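Local coordinates for peroxisomal membrane protein LPX1 (Saccharomyces cerevisiae, PDB 2Y6U) that acts as a peroxisomal alpha/beta hydrolase with acyl esterase, triacylglycerol lipase and phospholipase A activity, at residues A[100-103]-A[104-107]; A[233-236]-A[237-241]; A[257-260]-A[261-265]. One frame throughout, in Å; residues are numbered along the deposited sequence.

Contact 1: A[100-103]-A[104-107]; sequences SAVR and NRGR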
loop_
_atom_site.group_PDB
_atom_site.type_symbol
_atom_site.label_atom_id
_atom_site.label_comp_id
_atom_site.label_asym_id
_atom_site.label_seq_id
_atom_site.Cartn_x
_atom_site.Cartn_y
_atom_site.Cartn_z
ATOM N N SER A 100 -13.879 -5.532 16.044
ATOM C CA SER A 100 -13.545 -4.267 15.448
ATOM C C SER A 100 -14.796 -3.427 15.274
ATOM O O SER A 100 -14.800 -2.254 15.635
ATOM C CB SER A 100 -12.898 -4.457 14.090
ATOM O OG SER A 100 -11.607 -5.070 14.265
ATOM N N ALA A 101 -15.899 -4.092 14.895
ATOM C CA ALA A 101 -17.180 -3.398 14.765
ATOM C C ALA A 101 -17.637 -2.805 16.062
ATOM O O ALA A 101 -18.182 -1.715 16.108
ATOM C CB ALA A 101 -18.313 -4.348 14.198
ATOM N N VAL A 102 -17.465 -3.560 17.149
ATOM C CA VAL A 102 -17.814 -3.060 18.458
ATOM C C VAL A 102 -16.985 -1.792 18.761
ATOM O O VAL A 102 -17.548 -0.794 19.224
ATOM C CB VAL A 102 -17.660 -4.194 19.542
ATOM C CG1 VAL A 102 -17.887 -3.685 21.018
ATOM C CG2 VAL A 102 -18.641 -5.432 19.193
ATOM N N ARG A 103 -15.682 -1.838 18.538
ATOM C CA ARG A 103 -14.838 -0.639 18.829
ATOM C C ARG A 103 -15.293 0.581 18.002
ATOM O O ARG A 103 -15.213 1.691 18.489
ATOM C CB ARG A 103 -13.386 -0.820 18.428
ATOM C CG ARG A 103 -12.438 -1.589 19.331
ATOM C CD ARG A 103 -12.056 -0.965 20.588
ATOM N NE ARG A 103 -11.066 0.113 20.582
ATOM C CZ ARG A 103 -10.338 0.428 21.676
ATOM N NH1 ARG A 103 -10.421 -0.326 22.742
ATOM N NH2 ARG A 103 -9.469 1.431 21.700
ATOM N N ASN A 104 -15.719 0.298 16.755
ATOM C CA ASN A 104 -16.051 1.282 15.750
ATOM C C ASN A 104 -17.563 1.668 15.760
ATOM O O ASN A 104 -18.008 2.472 14.916
ATOM C CB ASN A 104 -15.665 0.766 14.384
ATOM C CG ASN A 104 -14.165 0.704 14.216
ATOM O OD1 ASN A 104 -13.490 1.575 14.730
ATOM N ND2 ASN A 104 -13.670 -0.256 13.468
ATOM N N ARG A 105 -18.286 1.251 16.795
ATOM C CA ARG A 105 -19.697 1.632 16.899
ATOM C C ARG A 105 -19.902 3.112 16.749
ATOM O O ARG A 105 -19.326 3.929 17.474
ATOM C CB ARG A 105 -20.347 1.111 18.211
ATOM C CG ARG A 105 -20.387 -0.432 18.203
ATOM C CD ARG A 105 -21.615 -1.060 17.452
ATOM N NE ARG A 105 -22.208 -2.268 18.098
ATOM C CZ ARG A 105 -22.143 -3.532 17.615
ATOM N NH1 ARG A 105 -21.462 -3.823 16.484
ATOM N NH2 ARG A 105 -22.752 -4.526 18.294
ATOM N N GLY A 106 -20.791 3.482 15.820
ATOM C CA GLY A 106 -21.122 4.886 15.554
ATOM C C GLY A 106 -20.180 5.587 14.543
ATOM O O GLY A 106 -20.479 6.687 14.159
ATOM N N ARG A 107 -19.033 4.993 14.226
ATOM C CA ARG A 107 -18.065 5.575 13.304
ATOM C C ARG A 107 -18.163 5.106 11.877
ATOM O O ARG A 107 -17.624 5.778 10.989
ATOM C CB ARG A 107 -16.638 5.217 13.689
ATOM C CG ARG A 107 -16.229 5.658 15.081
ATOM C CD ARG A 107 -14.801 5.098 15.376
ATOM N NE ARG A 107 -14.465 5.419 16.787
ATOM C CZ ARG A 107 -13.582 4.709 17.497
ATOM N NH1 ARG A 107 -12.949 3.659 16.942
ATOM N NH2 ARG A 107 -13.367 5.025 18.766
HETATM O O HOH W 1 -16.931 3.633 18.810
#
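Arg105 folds back along the last turn of helix 98-103 to reach Val102 and Ala101, while the extended Arg107 lays a guanidinium face over the carbonyl oxygen of Arg103. The motif is a helix C-terminus running into a type II beta turn (104-107) within an alpha/beta hydrolase domain. Gly106 suits the third place of that turn, because its positive phi of 86° would jam a CB against the preceding carbonyl oxygen. The Arg105 chain bends at chi2 and chi3, which brings one face of its guanidinium under Val102 CG2, and Ala101 CB lies 3.9 Å from Arg105 NH1. Lys256 O and Thr255 O take the two terminal nitrogens, so the long arginine ties the helix end to the end of strand 253-255 and the residue after it. Asn104 keeps CG beside its backbone N (chi1 -70°), which brings the amide carbon beside Ser100 O, 3.3 Å from CG. That same oxygen receives Asn104 N at 2.9 Å, closing the final helical turn. An asparagine fits here because it offers both kinds of polar group: ND2 donates to Glu32 O and Val95 O, whereas OD1 accepts Arg107 NH1 in the carbonyl plane at 3.1 Å. Arg107 and the bent Arg103 both also form salt bridges with Glu32, whose carboxylate probably offsets the two neighbouring positive charges. Over the face of the Arg107 guanidinium that meets Arg103 O lies water 1 as well, toward the rim; it donates to Arg103 O at 2.6 Å and to Arg105 O at 2.8 Å.

Contact 2: A[233-236]-A[237-241]; sequences QNII and DFERT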
loop_
_atom_site.group_PDB
_atom_site.type_symbol
_atom_site.label_atom_id
_atom_site.label_comp_id
_atom_site.label_asym_id
_atom_site.label_seq_id
_atom_site.Cartn_x
_atom_site.Cartn_y
_atom_site.Cartn_z
ATOM N N GLN A 233 -21.028 -23.070 17.795
ATOM C CA GLN A 233 -21.048 -22.702 19.204
ATOM C C GLN A 233 -20.088 -21.517 19.392
ATOM O O GLN A 233 -20.440 -20.590 20.089
ATOM C CB GLN A 233 -20.629 -23.861 20.115
ATOM C CG GLN A 233 -20.815 -23.572 21.637
ATOM C CD GLN A 233 -22.261 -23.323 21.979
ATOM O OE1 GLN A 233 -23.092 -24.186 21.737
ATOM N NE2 GLN A 233 -22.571 -22.164 22.572
ATOM N N ASN A 234 -18.884 -21.564 18.826
ATOM C CA ASN A 234 -17.957 -20.408 18.935
ATOM C C ASN A 234 -18.537 -19.119 18.345
ATOM O O ASN A 234 -18.379 -18.047 18.935
ATOM C CB ASN A 234 -16.680 -20.677 18.209
ATOM C CG ASN A 234 -15.878 -21.731 18.850
ATOM O OD1 ASN A 234 -16.106 -22.083 20.058
ATOM N ND2 ASN A 234 -14.916 -22.285 18.062
ATOM N N ILE A 235 -19.230 -19.252 17.192
ATOM C CA ILE A 235 -19.902 -18.106 16.558
ATOM C C ILE A 235 -20.966 -17.555 17.502
ATOM O O ILE A 235 -21.053 -16.342 17.724
ATOM C CB ILE A 235 -20.495 -18.461 15.177
ATOM C CG1 ILE A 235 -19.371 -18.661 14.150
ATOM C CG2 ILE A 235 -21.474 -17.379 14.728
ATOM C CD1 ILE A 235 -19.812 -19.379 12.817
ATOM N N ILE A 236 -21.789 -18.441 18.041
ATOM C CA ILE A 236 -22.877 -18.044 18.921
ATOM C C ILE A 236 -22.371 -17.279 20.124
ATOM O O ILE A 236 -22.885 -16.203 20.470
ATOM C CB ILE A 236 -23.746 -19.269 19.319
ATOM C CG1 ILE A 236 -24.559 -19.753 18.098
ATOM C CG2 ILE A 236 -24.642 -18.930 20.552
ATOM C CD1 ILE A 236 -25.126 -21.282 18.183
ATOM N N ASP A 237 -21.330 -17.798 20.750
ATOM C CA ASP A 237 -20.776 -17.200 21.956
ATOM C C ASP A 237 -20.035 -15.888 21.659
ATOM O O ASP A 237 -20.028 -14.956 22.510
ATOM C CB ASP A 237 -19.843 -18.204 22.668
ATOM C CG ASP A 237 -20.627 -19.376 23.327
ATOM O OD1 ASP A 237 -21.788 -19.157 23.695
ATOM O OD2 ASP A 237 -20.102 -20.516 23.435
ATOM N N PHE A 238 -19.398 -15.811 20.503
ATOM C CA PHE A 238 -18.553 -14.622 20.170
ATOM C C PHE A 238 -19.439 -13.419 19.779
ATOM O O PHE A 238 -19.167 -12.269 20.128
ATOM C CB PHE A 238 -17.619 -14.957 19.061
ATOM C CG PHE A 238 -16.867 -13.769 18.503
ATOM C CD1 PHE A 238 -15.691 -13.351 19.082
ATOM C CD2 PHE A 238 -17.328 -13.112 17.378
ATOM C CE1 PHE A 238 -15.013 -12.265 18.568
ATOM C CE2 PHE A 238 -16.683 -12.060 16.870
ATOM C CZ PHE A 238 -15.513 -11.622 17.452
ATOM N N GLU A 239 -20.519 -13.705 19.058
ATOM C CA GLU A 239 -21.412 -12.666 18.546
ATOM C C GLU A 239 -22.315 -12.087 19.616
ATOM O O GLU A 239 -22.844 -11.002 19.437
ATOM C CB GLU A 239 -22.265 -13.204 17.358
ATOM C CG GLU A 239 -21.532 -13.485 16.029
ATOM C CD GLU A 239 -20.985 -12.174 15.364
ATOM O OE1 GLU A 239 -21.545 -11.080 15.700
ATOM O OE2 GLU A 239 -20.086 -12.259 14.445
ATOM N N ARG A 240 -22.565 -12.821 20.711
ATOM C CA ARG A 240 -23.594 -12.402 21.645
ATOM C C ARG A 240 -23.165 -11.126 22.375
ATOM O O ARG A 240 -22.091 -11.108 22.959
ATOM C CB ARG A 240 -23.846 -13.524 22.662
ATOM C CG ARG A 240 -24.850 -13.229 23.719
ATOM C CD ARG A 240 -24.831 -14.350 24.775
ATOM N NE ARG A 240 -25.442 -15.596 24.323
ATOM C CZ ARG A 240 -24.804 -16.755 24.073
ATOM N NH1 ARG A 240 -23.490 -16.878 24.210
ATOM N NH2 ARG A 240 -25.503 -17.826 23.690
ATOM N N THR A 241 -23.967 -10.059 22.269
ATOM C CA THR A 241 -23.836 -8.865 23.120
ATOM C C THR A 241 -25.210 -8.507 23.758
ATOM O O THR A 241 -26.295 -8.714 23.150
ATOM C CB THR A 241 -23.200 -7.624 22.402
ATOM O OG1 THR A 241 -24.226 -6.806 21.810
ATOM C CG2 THR A 241 -22.123 -8.023 21.367
HETATM O O HOH W 2 -24.223 -20.707 24.042
HETATM O O HOH W 3 -17.965 -21.007 22.301
#
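Asp237 OD1 is gripped by Arg240 NH1 and by water 2, while OD2 of the same carboxylate takes the side-chain amide of Gln233 from one helical turn back. The arginine bond is a salt bridge of 2.9 Å, made to the anti lone pair of OD1 and lying in the guanidinium plane. Gln233 arrives otherwise: NE2 meets OD2 of Asp237 at 3.1 Å from above the carboxylate plane, with the amide and carboxylate planes turned 41° apart. Its chain starts anti to the backbone N (chi1 -172°) and then bends at chi2, which curls the amide along the helix to Asp237. Water 2 bridges the three side chains, accepting from Gln233 NE2 at 2.6 Å and from Arg240 NH2 while donating to OD1. A short acid suits this position, since it can serve one donor before it in the helix and another after it. Beside the salt bridge, Ile236 CG2 lies 3.4 Å from Arg240 NH2, and Ile236 O sits over one guanidinium face. A second aliphatic contact comes from Ile235, whose CG2 lies beside Glu239 CG at 4.1 Å. Regular bonds such as Glu239 N to Ile235 O hold the turn, but the bond from Arg240 N to Ile236 O is weak, as the chain leaves the helix for an extended course. Helix 229-239 lies against helix 211-220, where Met218 meets both isoleucines and Glu211 forms a second salt bridge with Arg240; Phe238 makes a cation-pi contact with Lys256, and the short, weakly bonded strand 240-241 runs antiparallel to strand 253-255.

Contact 3: A[257-260]-A[261-265]; sequences MEQA and QNLLC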
loop_
_atom_site.group_PDB
_atom_site.type_symbol
_atom_site.label_atom_id
_atom_site.label_comp_id
_atom_site.label_asym_id
_atom_site.label_seq_id
_atom_site.Cartn_x
_atom_site.Cartn_y
_atom_site.Cartn_z
ATOM N N MET A 257 -21.758 -8.413 14.679
ATOM C CA MET A 257 -22.072 -8.152 13.282
ATOM C C MET A 257 -23.397 -7.393 13.098
ATOM O O MET A 257 -24.495 -7.929 13.421
ATOM C CB MET A 257 -22.135 -9.432 12.500
ATOM C CG MET A 257 -22.126 -9.244 10.978
ATOM S SD MET A 257 -20.419 -8.684 10.471
ATOM C CE MET A 257 -20.825 -7.446 9.185
ATOM N N GLU A 258 -23.304 -6.160 12.639
ATOM C CA GLU A 258 -24.472 -5.305 12.369
ATOM C C GLU A 258 -25.098 -5.738 11.029
ATOM O O GLU A 258 -24.393 -5.913 10.030
ATOM C CB GLU A 258 -24.053 -3.811 12.307
ATOM C CG GLU A 258 -23.576 -3.142 13.632
ATOM C CD GLU A 258 -22.569 -2.052 13.391
ATOM O OE1 GLU A 258 -21.345 -2.346 13.137
ATOM O OE2 GLU A 258 -22.998 -0.903 13.343
ATOM N N GLN A 259 -26.431 -5.887 10.977
ATOM C CA GLN A 259 -27.064 -6.311 9.748
ATOM C C GLN A 259 -26.747 -5.351 8.598
ATOM O O GLN A 259 -26.485 -5.790 7.511
ATOM C CB GLN A 259 -28.588 -6.373 9.882
ATOM C CG GLN A 259 -29.268 -6.851 8.594
ATOM C CD GLN A 259 -30.735 -7.250 8.804
ATOM O OE1 GLN A 259 -31.489 -6.516 9.379
ATOM N NE2 GLN A 259 -31.103 -8.437 8.364
ATOM N N ALA A 260 -26.855 -4.042 8.813
ATOM C CA ALA A 260 -26.537 -3.081 7.729
ATOM C C ALA A 260 -25.145 -3.265 7.181
ATOM O O ALA A 260 -24.922 -3.219 5.952
ATOM C CB ALA A 260 -26.757 -1.638 8.220
ATOM N N GLN A 261 -24.172 -3.513 8.078
ATOM C CA GLN A 261 -22.738 -3.698 7.658
ATOM C C GLN A 261 -22.548 -5.002 6.890
ATOM O O GLN A 261 -21.814 -5.037 5.897
ATOM C CB GLN A 261 -21.801 -3.579 8.853
ATOM C CG GLN A 261 -21.754 -2.161 9.408
ATOM C CD GLN A 261 -21.190 -1.174 8.421
ATOM O OE1 GLN A 261 -20.424 -1.543 7.574
ATOM N NE2 GLN A 261 -21.558 0.083 8.546
ATOM N N ASN A 262 -23.341 -5.998 7.269
ATOM C CA ASN A 262 -23.299 -7.304 6.649
ATOM C C ASN A 262 -23.760 -7.091 5.180
ATOM O O ASN A 262 -23.028 -7.424 4.222
ATOM C CB ASN A 262 -24.202 -8.277 7.445
ATOM C CG ASN A 262 -23.850 -9.710 7.253
ATOM O OD1 ASN A 262 -23.366 -10.089 6.193
ATOM N ND2 ASN A 262 -24.161 -10.568 8.295
ATOM N N LEU A 263 -24.911 -6.449 5.018
ATOM C CA LEU A 263 -25.501 -6.178 3.716
ATOM C C LEU A 263 -24.573 -5.335 2.837
ATOM O O LEU A 263 -24.443 -5.612 1.647
ATOM C CB LEU A 263 -26.849 -5.506 3.848
ATOM C CG LEU A 263 -27.954 -6.458 4.372
ATOM C CD1 LEU A 263 -29.239 -5.682 4.671
ATOM C CD2 LEU A 263 -28.263 -7.617 3.370
ATOM N N LEU A 264 -23.951 -4.299 3.422
ATOM C CA LEU A 264 -23.000 -3.471 2.704
ATOM C C LEU A 264 -21.787 -4.207 2.137
ATOM O O LEU A 264 -21.112 -3.678 1.227
ATOM C CB LEU A 264 -22.494 -2.335 3.632
ATOM C CG LEU A 264 -23.466 -1.248 3.995
ATOM C CD1 LEU A 264 -23.012 -0.336 5.137
ATOM C CD2 LEU A 264 -23.863 -0.433 2.733
ATOM N N CYS A 265 -21.482 -5.398 2.650
ATOM C CA CYS A 265 -20.430 -6.200 2.098
ATOM C C CYS A 265 -20.760 -6.684 0.703
ATOM O O CYS A 265 -19.862 -7.121 0.045
ATOM C CB CYS A 265 -20.178 -7.434 2.947
ATOM S SG CYS A 265 -19.430 -6.975 4.537
HETATM O O HOH W 4 -25.730 -9.425 10.628
HETATM O O HOH W 5 -22.948 0.861 11.128
#
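The side chains of Glu258 and Gln261 lie side by side, pointing the same way, their carboxylate and amide planes 40° apart. Gln261 CG is the touching atom, 3.8 Å from Glu258 OE1. Water 5 joins the polar ends, donating to Glu258 OE2 and accepting from Gln261 NE2. Because this glutamate adopts two conformations, that contact and the bridge through water 5 are less certain. The motif is the start of helix 259-264 in the alpha/beta hydrolase domain, with Glu258 at the N-cap position; Asp206 OD2 receives Gln259 N of the first turn. A glutamine suits position 261 because its amide can both accept from Asn96 and donate to Gly109 O. Another amide, that of Asn262, is crossed at about a right angle by Met257, whose CG lies 3.6 Å from Asn262 ND2. CG of this methionine stands anti to its backbone N (chi1 -166°), and bends farther out bring the terminal methyl against the backbone at Asn262, where CE comes 3.5 Å from Asn262 N and 4.0 Å from Gln261 CB. With an alanine here, CG, sulfur and methyl would be gone, and the Asn262 amide would probably lose its apolar support and be freer to turn. Farther along, Gln259 and Leu263 lie side by side, CG to CD1 4.1 Å. Ala260, small enough to let an aromatic ring approach, meets Phe367 of the second subunit, and Phe371 and Phe374 of that subunit pack on Leu263 and Leu264, making this short helix part of the dimer contact. Asn262 ND2 donates to water 4 at 3.0 Å, and the water passes a weak bond to Met257 O.

Overall arrangement
Along the chain come 100-107, 233-241 and 257-265. Contact 1 ends the short helix that comes after strand 84-92 of the main sheet; contacts 2 and 3 belong to the segment inserted between strands 164-168 and 286-292, as cap regions are in many alpha/beta hydrolases. The centres of contacts 1 and 3 lie about 12 Å apart, and the contacts meet where Arg105 packs on Glu258, which has two conformations, so core and cap-like insertion probably join here. Contact 2 is about 17 Å from each, between centres, and meets contact 3 where Glu239 OE1 probably forms a hydrogen bond with Met257 N. Contacts 1 and 3 both reach the second subunit, at its extended C-terminal helix 360-378.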